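Local coordinates for protein putative peroxiredoxin MT2298 (Mycobacterium tuberculosis, PDB 5C04) that probably reduces hydrogen peroxide and organic hydroperoxides to water and alcohols, as a thiol-specific peroxidase that draws its electrons from mycoredoxin, at residues R54-L57 / P58-E61; G99-S102 / Q103-V107; R140-R143 / L144-D147. The protein carries 1 engineered substitution. One frame throughout, in Å; residues are numbered along the deposited sequence.

Contact 1 of 3, residues R54-L57 / P58-E61; sequences RDHL and PEFE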
ATOM      1  N   ARG A  54     -12.338  -8.421 -15.328  1.00 21.73           N
ATOM      2  CA  ARG A  54     -13.365  -7.378 -15.537  1.00 22.47           C
ATOM      3  C   ARG A  54     -14.128  -7.612 -16.844  1.00 23.70           C
ATOM      4  O   ARG A  54     -15.370  -7.608 -16.848  1.00 24.56           O
ATOM      5  CB  ARG A  54     -12.719  -5.982 -15.568  1.00 22.71           C
ATOM      6  CG  ARG A  54     -13.642  -4.824 -15.952  1.00 23.92           C
ATOM      7  CD  ARG A  54     -12.862  -3.589 -16.360  1.00 25.25           C
ATOM      8  NE  ARG A  54     -12.139  -3.814 -17.610  1.00 25.70           N
ATOM      9  CZ  ARG A  54     -11.144  -3.075 -18.100  1.00 26.98           C
ATOM     10  NH1 ARG A  54     -10.631  -2.050 -17.425  1.00 28.54           N
ATOM     11  NH2 ARG A  54     -10.608  -3.413 -19.264  1.00 28.28           N
ATOM     12  N   ASP A  55     -13.383  -7.815 -17.928  1.00 22.41           N
ATOM     13  CA  ASP A  55     -13.963  -7.963 -19.281  1.00 24.78           C
ATOM     14  C   ASP A  55     -14.858  -9.217 -19.366  1.00 25.74           C
ATOM     15  O   ASP A  55     -15.737  -9.307 -20.257  1.00 29.01           O
ATOM     16  CB  ASP A  55     -12.841  -8.027 -20.341  1.00 26.43           C
ATOM     17  CG  ASP A  55     -12.107  -6.705 -20.524  1.00 27.80           C
ATOM     18  OD1 ASP A  55     -12.527  -5.653 -19.999  1.00 30.69           O
ATOM     19  OD2 ASP A  55     -11.070  -6.727 -21.234  1.00 32.03           O
ATOM     20  N   HIS A  56     -14.647 -10.193 -18.488  1.00 24.94           N
ATOM     21  CA  HIS A  56     -15.418 -11.437 -18.477  1.00 27.72           C
ATOM     22  C   HIS A  56     -16.133 -11.692 -17.161  1.00 26.38           C
ATOM     23  O   HIS A  56     -16.370 -12.830 -16.786  1.00 25.90           O
ATOM     24  CB  HIS A  56     -14.475 -12.591 -18.813  1.00 31.12           C
ATOM     25  CG  HIS A  56     -13.909 -12.499 -20.193  1.00 34.02           C
ATOM     26  ND1 HIS A  56     -12.731 -11.844 -20.482  1.00 38.09           N
ATOM     27  CD2 HIS A  56     -14.394 -12.944 -21.376  1.00 38.99           C
ATOM     28  CE1 HIS A  56     -12.505 -11.904 -21.782  1.00 39.29           C
ATOM     29  NE2 HIS A  56     -13.496 -12.569 -22.345  1.00 39.65           N
ATOM     30  N   LEU A  57     -16.452 -10.623 -16.439  1.00 26.40           N
ATOM     31  CA  LEU A  57     -16.922 -10.755 -15.059  1.00 26.11           C
ATOM     32  C   LEU A  57     -18.138 -11.670 -14.869  1.00 27.02           C
ATOM     33  O   LEU A  57     -18.174 -12.413 -13.905  1.00 26.93           O
ATOM     34  CB  LEU A  57     -17.184  -9.372 -14.454  1.00 26.85           C
ATOM     35  CG  LEU A  57     -17.542  -9.328 -12.972  1.00 27.22           C
ATOM     36  CD1 LEU A  57     -16.433  -9.928 -12.114  1.00 26.60           C
ATOM     37  CD2 LEU A  57     -17.881  -7.906 -12.578  1.00 29.16           C
ATOM     38  N   PRO A  58     -19.095 -11.654 -15.816  1.00 28.21           N
ATOM     39  CA  PRO A  58     -20.248 -12.536 -15.603  1.00 30.66           C
ATOM     40  C   PRO A  58     -19.901 -14.032 -15.533  1.00 30.96           C
ATOM     41  O   PRO A  58     -20.706 -14.827 -15.004  1.00 32.49           O
ATOM     42  CB  PRO A  58     -21.117 -12.233 -16.813  1.00 31.20           C
ATOM     43  CG  PRO A  58     -20.767 -10.830 -17.195  1.00 31.03           C
ATOM     44  CD  PRO A  58     -19.282 -10.792 -16.995  1.00 29.04           C
ATOM     45  N   GLU A  59     -18.736 -14.426 -16.037  1.00 29.93           N
ATOM     46  CA  GLU A  59     -18.263 -15.804 -15.919  1.00 31.30           C
ATOM     47  C   GLU A  59     -17.763 -16.142 -14.509  1.00 30.51           C
ATOM     48  O   GLU A  59     -17.674 -17.303 -14.140  1.00 31.88           O
ATOM     49  CB  GLU A  59     -17.162 -16.078 -16.936  1.00 35.70           C
ATOM     50  CG  GLU A  59     -17.591 -15.798 -18.371  1.00 40.85           C
ATOM     51  CD  GLU A  59     -16.514 -16.118 -19.386  1.00 48.29           C
ATOM     52  OE1 GLU A  59     -15.586 -16.894 -19.053  1.00 53.57           O
ATOM     53  OE2 GLU A  59     -16.605 -15.591 -20.525  1.00 55.50           O
ATOM     54  N   PHE A  60     -17.448 -15.120 -13.718  1.00 27.98           N
ATOM     55  CA  PHE A  60     -16.886 -15.304 -12.390  1.00 27.29           C
ATOM     56  C   PHE A  60     -17.775 -14.856 -11.241  1.00 28.07           C
ATOM     57  O   PHE A  60     -17.607 -15.333 -10.120  1.00 29.76           O
ATOM     58  CB  PHE A  60     -15.561 -14.539 -12.308  1.00 26.49           C
ATOM     59  CG  PHE A  60     -14.557 -14.961 -13.343  1.00 26.09           C
ATOM     60  CD1 PHE A  60     -13.988 -16.216 -13.285  1.00 28.29           C
ATOM     61  CD2 PHE A  60     -14.184 -14.113 -14.359  1.00 27.18           C
ATOM     62  CE1 PHE A  60     -13.065 -16.626 -14.230  1.00 28.80           C
ATOM     63  CE2 PHE A  60     -13.237 -14.505 -15.309  1.00 27.95           C
ATOM     64  CZ  PHE A  60     -12.683 -15.771 -15.243  1.00 28.58           C
ATOM     65  N   GLU A  61     -18.663 -13.906 -11.511  1.00 27.63           N
ATOM     66  CA  GLU A  61     -19.544 -13.344 -10.508  1.00 30.76           C
ATOM     67  C   GLU A  61     -20.947 -13.481 -11.064  1.00 32.51           C
ATOM     68  O   GLU A  61     -21.334 -12.746 -11.973  1.00 33.79           O
ATOM     69  CB  GLU A  61     -19.187 -11.870 -10.256  1.00 30.48           C
ATOM     70  CG  GLU A  61     -19.845 -11.212  -9.062  1.00 33.70           C
ATOM     71  CD  GLU A  61     -19.489  -9.738  -8.984  1.00 34.30           C
ATOM     72  OE1 GLU A  61     -20.036  -8.974  -9.816  1.00 37.33           O
ATOM     73  OE2 GLU A  61     -18.660  -9.356  -8.117  1.00 33.40           O
TER

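Contact 2 of 3, residues G99-S102 / Q103-V107; sequences GAVS and QAYGV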
ATOM      1  N   GLY A  99       0.046  -8.892   4.629  1.00 21.46           N
ATOM      2  CA  GLY A  99       0.157 -10.193   4.009  1.00 22.35           C
ATOM      3  C   GLY A  99      -0.295 -11.393   4.839  1.00 23.06           C
ATOM      4  O   GLY A  99       0.037 -12.519   4.473  1.00 23.22           O
ATOM      5  N   ALA A 100      -1.065 -11.181   5.908  1.00 23.93           N
ATOM      6  CA  ALA A 100      -1.409 -12.314   6.816  1.00 24.63           C
ATOM      7  C   ALA A 100      -2.247 -13.377   6.118  1.00 25.18           C
ATOM      8  O   ALA A 100      -1.997 -14.576   6.274  1.00 26.20           O
ATOM      9  CB  ALA A 100      -2.130 -11.808   8.053  1.00 26.72           C
ATOM     10  N   VAL A 101      -3.249 -12.939   5.351  1.00 23.93           N
ATOM     11  CA  VAL A 101      -4.112 -13.904   4.632  1.00 23.91           C
ATOM     12  C   VAL A 101      -3.303 -14.607   3.561  1.00 24.35           C
ATOM     13  O   VAL A 101      -3.373 -15.837   3.404  1.00 24.98           O
ATOM     14  CB  VAL A 101      -5.383 -13.248   4.091  1.00 23.48           C
ATOM     15  CG1 VAL A 101      -6.216 -14.270   3.324  1.00 23.76           C
ATOM     16  CG2 VAL A 101      -6.179 -12.668   5.258  1.00 24.61           C
ATOM     17  N   SER A 102      -2.512 -13.845   2.816  1.00 22.92           N
ATOM     18  CA  SER A 102      -1.619 -14.423   1.819  1.00 22.91           C
ATOM     19  C   SER A 102      -0.703 -15.510   2.425  1.00 24.22           C
ATOM     20  O   SER A 102      -0.519 -16.594   1.845  1.00 24.62           O
ATOM     21  CB  SER A 102      -0.807 -13.305   1.148  1.00 22.67           C
ATOM     22  OG  SER A 102      -1.661 -12.349   0.539  1.00 22.97           O
ATOM     23  N   GLN A 103      -0.166 -15.234   3.612  1.00 24.66           N
ATOM     24  CA  GLN A 103       0.648 -16.208   4.336  1.00 27.80           C
ATOM     25  C   GLN A 103      -0.149 -17.447   4.734  1.00 28.09           C
ATOM     26  O   GLN A 103       0.366 -18.550   4.618  1.00 29.23           O
ATOM     27  CB  GLN A 103       1.249 -15.583   5.597  1.00 30.17           C
ATOM     28  CG  GLN A 103       2.340 -14.577   5.320  1.00 32.37           C
ATOM     29  CD  GLN A 103       2.841 -13.956   6.607  1.00 37.92           C
ATOM     30  OE1 GLN A 103       2.054 -13.632   7.499  1.00 40.84           O
ATOM     31  NE2 GLN A 103       4.151 -13.808   6.722  1.00 42.88           N
ATOM     32  N   ALA A 104      -1.376 -17.253   5.219  1.00 27.28           N
ATOM     33  CA  ALA A 104      -2.256 -18.392   5.593  1.00 28.52           C
ATOM     34  C   ALA A 104      -2.524 -19.311   4.434  1.00 28.77           C
ATOM     35  O   ALA A 104      -2.751 -20.523   4.639  1.00 29.83           O
ATOM     36  CB  ALA A 104      -3.585 -17.886   6.143  1.00 28.75           C
ATOM     37  N   TYR A 105      -2.591 -18.763   3.216  1.00 27.02           N
ATOM     38  CA  TYR A 105      -2.815 -19.561   2.019  1.00 26.69           C
ATOM     39  C   TYR A 105      -1.516 -20.075   1.400  1.00 26.40           C
ATOM     40  O   TYR A 105      -1.568 -20.840   0.428  1.00 27.73           O
ATOM     41  CB  TYR A 105      -3.671 -18.784   0.979  1.00 25.60           C
ATOM     42  CG  TYR A 105      -5.154 -18.810   1.290  1.00 25.94           C
ATOM     43  CD1 TYR A 105      -5.715 -18.010   2.291  1.00 26.42           C
ATOM     44  CD2 TYR A 105      -6.010 -19.685   0.600  1.00 26.18           C
ATOM     45  CE1 TYR A 105      -7.074 -18.063   2.600  1.00 26.84           C
ATOM     46  CE2 TYR A 105      -7.369 -19.723   0.874  1.00 27.22           C
ATOM     47  CZ  TYR A 105      -7.894 -18.937   1.898  1.00 28.33           C
ATOM     48  OH  TYR A 105      -9.232 -18.956   2.216  1.00 29.40           O
ATOM     49  N   GLY A 106      -0.373 -19.670   1.952  1.00 27.05           N
ATOM     50  CA  GLY A 106       0.934 -20.111   1.489  1.00 27.05           C
ATOM     51  C   GLY A 106       1.406 -19.457   0.214  1.00 26.59           C
ATOM     52  O   GLY A 106       2.250 -19.990  -0.492  1.00 29.06           O
ATOM     53  N   VAL A 107       0.894 -18.261  -0.080  1.00 25.38           N
ATOM     54  CA  VAL A 107       1.239 -17.605  -1.341  1.00 24.27           C
ATOM     55  C   VAL A 107       1.852 -16.220  -1.155  1.00 24.19           C
ATOM     56  O   VAL A 107       1.822 -15.416  -2.085  1.00 23.56           O
ATOM     57  CB  VAL A 107       0.016 -17.523  -2.286  1.00 23.91           C
ATOM     58  CG1 VAL A 107      -0.462 -18.920  -2.650  1.00 25.12           C
ATOM     59  CG2 VAL A 107      -1.108 -16.719  -1.661  1.00 23.28           C
TER

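Contact 3 of 3, residues R140-R143 / L144-D147; sequences RDQR and LWTD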
ATOM      1  N   ARG A 140      -1.204 -15.696 -15.330  1.00 21.87           N
ATOM      2  CA  ARG A 140      -2.024 -16.891 -15.192  1.00 23.01           C
ATOM      3  C   ARG A 140      -2.912 -17.110 -16.412  1.00 23.44           C
ATOM      4  O   ARG A 140      -3.220 -16.164 -17.149  1.00 24.21           O
ATOM      5  CB  ARG A 140      -2.853 -16.812 -13.912  1.00 22.35           C
ATOM      6  CG  ARG A 140      -1.996 -16.886 -12.674  1.00 21.99           C
ATOM      7  CD  ARG A 140      -2.795 -16.550 -11.432  1.00 21.15           C
ATOM      8  NE  ARG A 140      -2.891 -15.115 -11.265  1.00 20.22           N
ATOM      9  CZ  ARG A 140      -3.196 -14.533 -10.107  1.00 19.82           C
ATOM     10  NH1 ARG A 140      -3.570 -15.268  -9.063  1.00 20.59           N
ATOM     11  NH2 ARG A 140      -3.152 -13.217 -10.022  1.00 18.86           N
ATOM     12  N   ASP A 141      -3.307 -18.371 -16.610  1.00 24.37           N
ATOM     13  CA  ASP A 141      -4.232 -18.780 -17.652  1.00 26.05           C
ATOM     14  C   ASP A 141      -5.631 -18.890 -17.041  1.00 23.55           C
ATOM     15  O   ASP A 141      -5.941 -19.837 -16.321  1.00 23.87           O
ATOM     16  CB  ASP A 141      -3.768 -20.132 -18.206  1.00 28.71           C
ATOM     17  CG  ASP A 141      -4.628 -20.638 -19.336  1.00 32.06           C
ATOM     18  OD1 ASP A 141      -5.651 -20.010 -19.662  1.00 33.43           O
ATOM     19  OD2 ASP A 141      -4.248 -21.695 -19.890  1.00 36.40           O
ATOM     20  N   GLN A 142      -6.455 -17.877 -17.299  1.00 24.10           N
ATOM     21  CA  GLN A 142      -7.768 -17.789 -16.690  1.00 23.20           C
ATOM     22  C   GLN A 142      -8.783 -18.855 -17.184  1.00 24.91           C
ATOM     23  O   GLN A 142      -9.786 -19.093 -16.548  1.00 24.60           O
ATOM     24  CB  GLN A 142      -8.319 -16.363 -16.790  1.00 23.86           C
ATOM     25  CG  GLN A 142      -7.389 -15.343 -16.135  1.00 22.82           C
ATOM     26  CD  GLN A 142      -7.981 -13.949 -15.967  1.00 22.97           C
ATOM     27  OE1 GLN A 142      -9.172 -13.741 -16.155  1.00 24.48           O
ATOM     28  NE2 GLN A 142      -7.137 -12.988 -15.617  1.00 22.38           N
ATOM     29  N   ARG A 143      -8.436 -19.555 -18.257  1.00 27.66           N
ATOM     30  CA  ARG A 143      -9.237 -20.722 -18.653  1.00 28.61           C
ATOM     31  C   ARG A 143      -9.347 -21.781 -17.548  1.00 27.78           C
ATOM     32  O   ARG A 143     -10.353 -22.460 -17.400  1.00 29.80           O
ATOM     33  CB  ARG A 143      -8.650 -21.396 -19.900  1.00 32.51           C
ATOM     34  CG  ARG A 143      -8.444 -20.519 -21.116  1.00 34.13           C
ATOM     35  CD  ARG A 143      -7.869 -21.383 -22.242  1.00 37.71           C
ATOM     36  NE  ARG A 143      -6.634 -22.049 -21.807  1.00 39.90           N
ATOM     37  CZ  ARG A 143      -6.160 -23.208 -22.264  1.00 43.78           C
ATOM     38  NH1 ARG A 143      -6.788 -23.886 -23.228  1.00 43.98           N
ATOM     39  NH2 ARG A 143      -5.027 -23.689 -21.754  1.00 44.07           N
ATOM     40  N   LEU A 144      -8.290 -21.912 -16.755  1.00 25.37           N
ATOM     41  CA  LEU A 144      -8.267 -22.865 -15.669  1.00 27.42           C
ATOM     42  C   LEU A 144      -9.279 -22.461 -14.587  1.00 26.26           C
ATOM     43  O   LEU A 144      -9.901 -23.288 -13.919  1.00 27.85           O
ATOM     44  CB  LEU A 144      -6.851 -22.987 -15.107  1.00 29.73           C
ATOM     45  CG  LEU A 144      -5.701 -23.234 -16.113  1.00 32.39           C
ATOM     46  CD1 LEU A 144      -4.356 -23.221 -15.392  1.00 34.74           C
ATOM     47  CD2 LEU A 144      -5.868 -24.517 -16.894  1.00 34.62           C
ATOM     48  N   TRP A 145      -9.428 -21.149 -14.396  1.00 25.62           N
ATOM     49  CA  TRP A 145     -10.339 -20.647 -13.401  1.00 25.15           C
ATOM     50  C   TRP A 145     -11.785 -20.899 -13.759  1.00 25.65           C
ATOM     51  O   TRP A 145     -12.539 -21.389 -12.958  1.00 25.64           O
ATOM     52  CB  TRP A 145     -10.169 -19.119 -13.245  1.00 24.80           C
ATOM     53  CG  TRP A 145      -8.766 -18.615 -12.979  1.00 23.60           C
ATOM     54  CD1 TRP A 145      -7.610 -19.345 -12.760  1.00 24.23           C
ATOM     55  CD2 TRP A 145      -8.387 -17.236 -12.850  1.00 21.69           C
ATOM     56  NE1 TRP A 145      -6.546 -18.491 -12.562  1.00 22.88           N
ATOM     57  CE2 TRP A 145      -7.005 -17.196 -12.581  1.00 21.69           C
ATOM     58  CE3 TRP A 145      -9.099 -16.034 -12.946  1.00 22.00           C
ATOM     59  CZ2 TRP A 145      -6.318 -15.992 -12.380  1.00 21.16           C
ATOM     60  CZ3 TRP A 145      -8.421 -14.857 -12.746  1.00 20.59           C
ATOM     61  CH2 TRP A 145      -7.049 -14.845 -12.498  1.00 20.81           C
ATOM     62  N   THR A 146     -12.157 -20.535 -14.980  1.00 27.32           N
ATOM     63  CA  THR A 146     -13.513 -20.805 -15.434  1.00 29.64           C
ATOM     64  C   THR A 146     -13.798 -22.313 -15.441  1.00 30.41           C
ATOM     65  O   THR A 146     -14.876 -22.728 -15.056  1.00 30.23           O
ATOM     66  CB  THR A 146     -13.794 -20.224 -16.828  1.00 31.64           C
ATOM     67  OG1 THR A 146     -12.828 -20.690 -17.759  1.00 34.59           O
ATOM     68  CG2 THR A 146     -13.739 -18.719 -16.821  1.00 32.41           C
ATOM     69  N   ASP A 147     -12.831 -23.127 -15.857  1.00 28.79           N
ATOM     70  CA  ASP A 147     -13.026 -24.580 -15.840  1.00 29.50           C
ATOM     71  C   ASP A 147     -13.282 -25.112 -14.436  1.00 29.83           C
ATOM     72  O   ASP A 147     -14.134 -25.959 -14.222  1.00 31.15           O
ATOM     73  CB  ASP A 147     -11.809 -25.283 -16.428  1.00 29.94           C
ATOM     74  CG  ASP A 147     -11.922 -26.783 -16.349  1.00 31.87           C
ATOM     75  OD1 ASP A 147     -12.752 -27.323 -17.108  1.00 32.10           O
ATOM     76  OD2 ASP A 147     -11.254 -27.400 -15.488  1.00 31.70           O
TER

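Contact 1 of 3, residues R54-L57 / P58-E61
Just past the C-terminal end of helix 44-55, the carbonyls of His56 and Leu57 hold the turn formed by Pro58, Glu59, Phe60 and Glu61. His56 is the first residue to leave helical geometry. His56 O accepts a bond from Glu59 N at 3.0 Å. Leu57 O is gripped twice. Phe60 N is 2.8 Å from Leu57 O and comes from above the carbonyl plane. Glu61 N lies at 2.9 Å from Leu57 O and comes almost straight onto the end of the carbonyl. Pro58 N has no hydrogen to offer to either carbonyl.

The side chains of His56 and Glu59 run side by side in the same direction. Glu59 CG sits beside its backbone N (chi1 -56°), and the chain beyond it is extended, which takes the carboxylate to the histidine. The carboxylate stands at the edge of the imidazole, with Glu59 OE2 3.6 Å from His56 CD2, and the two planes are 69° apart. A bond from His56 ND1, on the other side of CG from CD2, to Gln52 O fixes the ring. Phe60 lays its ring beside the same turn, with Phe60 CD2 3.5 Å from His56 O. Leu57 and Glu61 cross at a slant, and Leu57 CD2 comes within 3.7 Å of Glu61 OE1. At the helix end, Arg54 NE and NH2 both grip Asp55 OD1 from one face of the carboxylate, in a side-on salt bridge.

The turn carries the chain toward strand 65-71. Phe60 is buried against Trp145, Thr146 and Leu149 of helix 143-150, while Leu57 and Glu61 pack on the loop of Thr88, Phe89 and Pro90.

Contact 2 of 3, residues G99-S102 / Q103-V107
Gly99 and Gln103 open a series of backbone bonds along the short helix 100-104. Gln103 N donates to Gly99 O at 2.9 Å. Ala104 N donates to Ala100 O at 2.9 Å, and Tyr105 N to Val101 O at 3.0 Å. Past Tyr105 the chain turns back: Val107 N bonds to Ser102 O at 2.9 Å, and Gly106 N to Gln103 O.

The apolar contact is between Val101 and Tyr105, one turn apart and pointing the same way. Val101 CG1 lies anti to its own backbone N (chi1 178°) and approaches Tyr105 CD1 to 3.9 Å. The tyrosine ring also turns an edge to the backbone, with Val101 O near the ring plane and 3.4 Å from Tyr105 CD1. Phe37 and Phe120 meet the same ring.

The polar side-chain ends bond to other parts of the chain. Gln103 passes its aliphatic part over the first carbonyl, with Gln103 CG 3.2 Å from Gly99 O, and its NE2 bonds to Glu110. Ser102 OG bonds to Asp94, which also accepts from Val101 N near the start of the helix. Tyr105 OH is held by Pro10 O.

Gly106 has positive phi (76°). With the paired bonds from Gly106 N and Val107 N back into the last turn, this makes a Schellman motif, a common C-terminal helix cap.

Contact 3 of 3, residues R140-R143 / L144-D147
CG of Gln142 sits over one face of the six-membered ring of Trp145, and the amide overhangs the CZ3-CH2 rim. CG stands beside the backbone N, and beyond it the chain is extended, which leads it out past the rim. Gln142 CB starts at the inner part of the ring, 3.9 Å from Trp145 CE3. Gln142 CG is 3.5 Å from the centroid of the six-membered ring of Trp145 and 10° off its normal, a CH-pi contact. Gln142 CD comes to 3.4 Å from Trp145 CZ3. The amide plane runs nearly parallel to the indole, 9° from it. Gln142 OE1 is 3.7 Å from Trp145 CZ3, and Gln142 NE2 is 3.6 Å from Trp145 CH2. A bond from NE2 to Glu49 O fixes the rotation of the amide.

Arg140 meets the indole at its edge instead. Arg140 CD is 3.7 Å from Trp145 CZ2, and CZ2 in turn lies over one face of the guanidinium, whose plane stands 84° from the ring. Arg140 NH2 is held by Glu49 and Phe37 O, and NH1 by Thr119, while Trp145 NE1 bonds to Glu132.

Asp141 and Arg143 form a side-on salt bridge, with Arg143 NH2 2.8 Å from Asp141 OD2 and NE shared by both oxygens. OD1 also takes Arg143 N from above the carboxylate plane. Leu144 N and Thr146 N donate to Asp141 O and Gln142 O, respectively. Thr146 OG1 and Asp147 N share Arg143 O.

This is the N-terminal start of helix 143-150, capped by Asp141, with Trp145 packed on strands 32-37 and 114-122 of the thioredoxin fold. Arg140 brings it close to the probable active-site Cys46, about 6 Å from side chain to side chain.

Overall arrangement
Contact 1 follows the end of helix 44-55, contact 2 spans helix 100-104 from N-cap to C-terminal cap, and contact 3 starts helix 143-150. Contact 1 is at the surface, while contacts 2 and 3 are partly buried. Contacts 1 and 3 touch, with Phe60 CE1 3.4 Å from Thr146 CG2, so the turn after helix 44-55 packs on the start of helix 143-150. Contact 2 lies across the chain's centre from contact 1, about 25 Å between centres. Contact 2 closes its helix with glycine and backbone bonds. In contact 1 a doubly held carbonyl shapes the turn after the helix. In contact 3 a carboxylate caps a helix start, beside a CH-pi contact of a glutamine with a tryptophan. Contact 3 lies nearer Cys46 than contact 2.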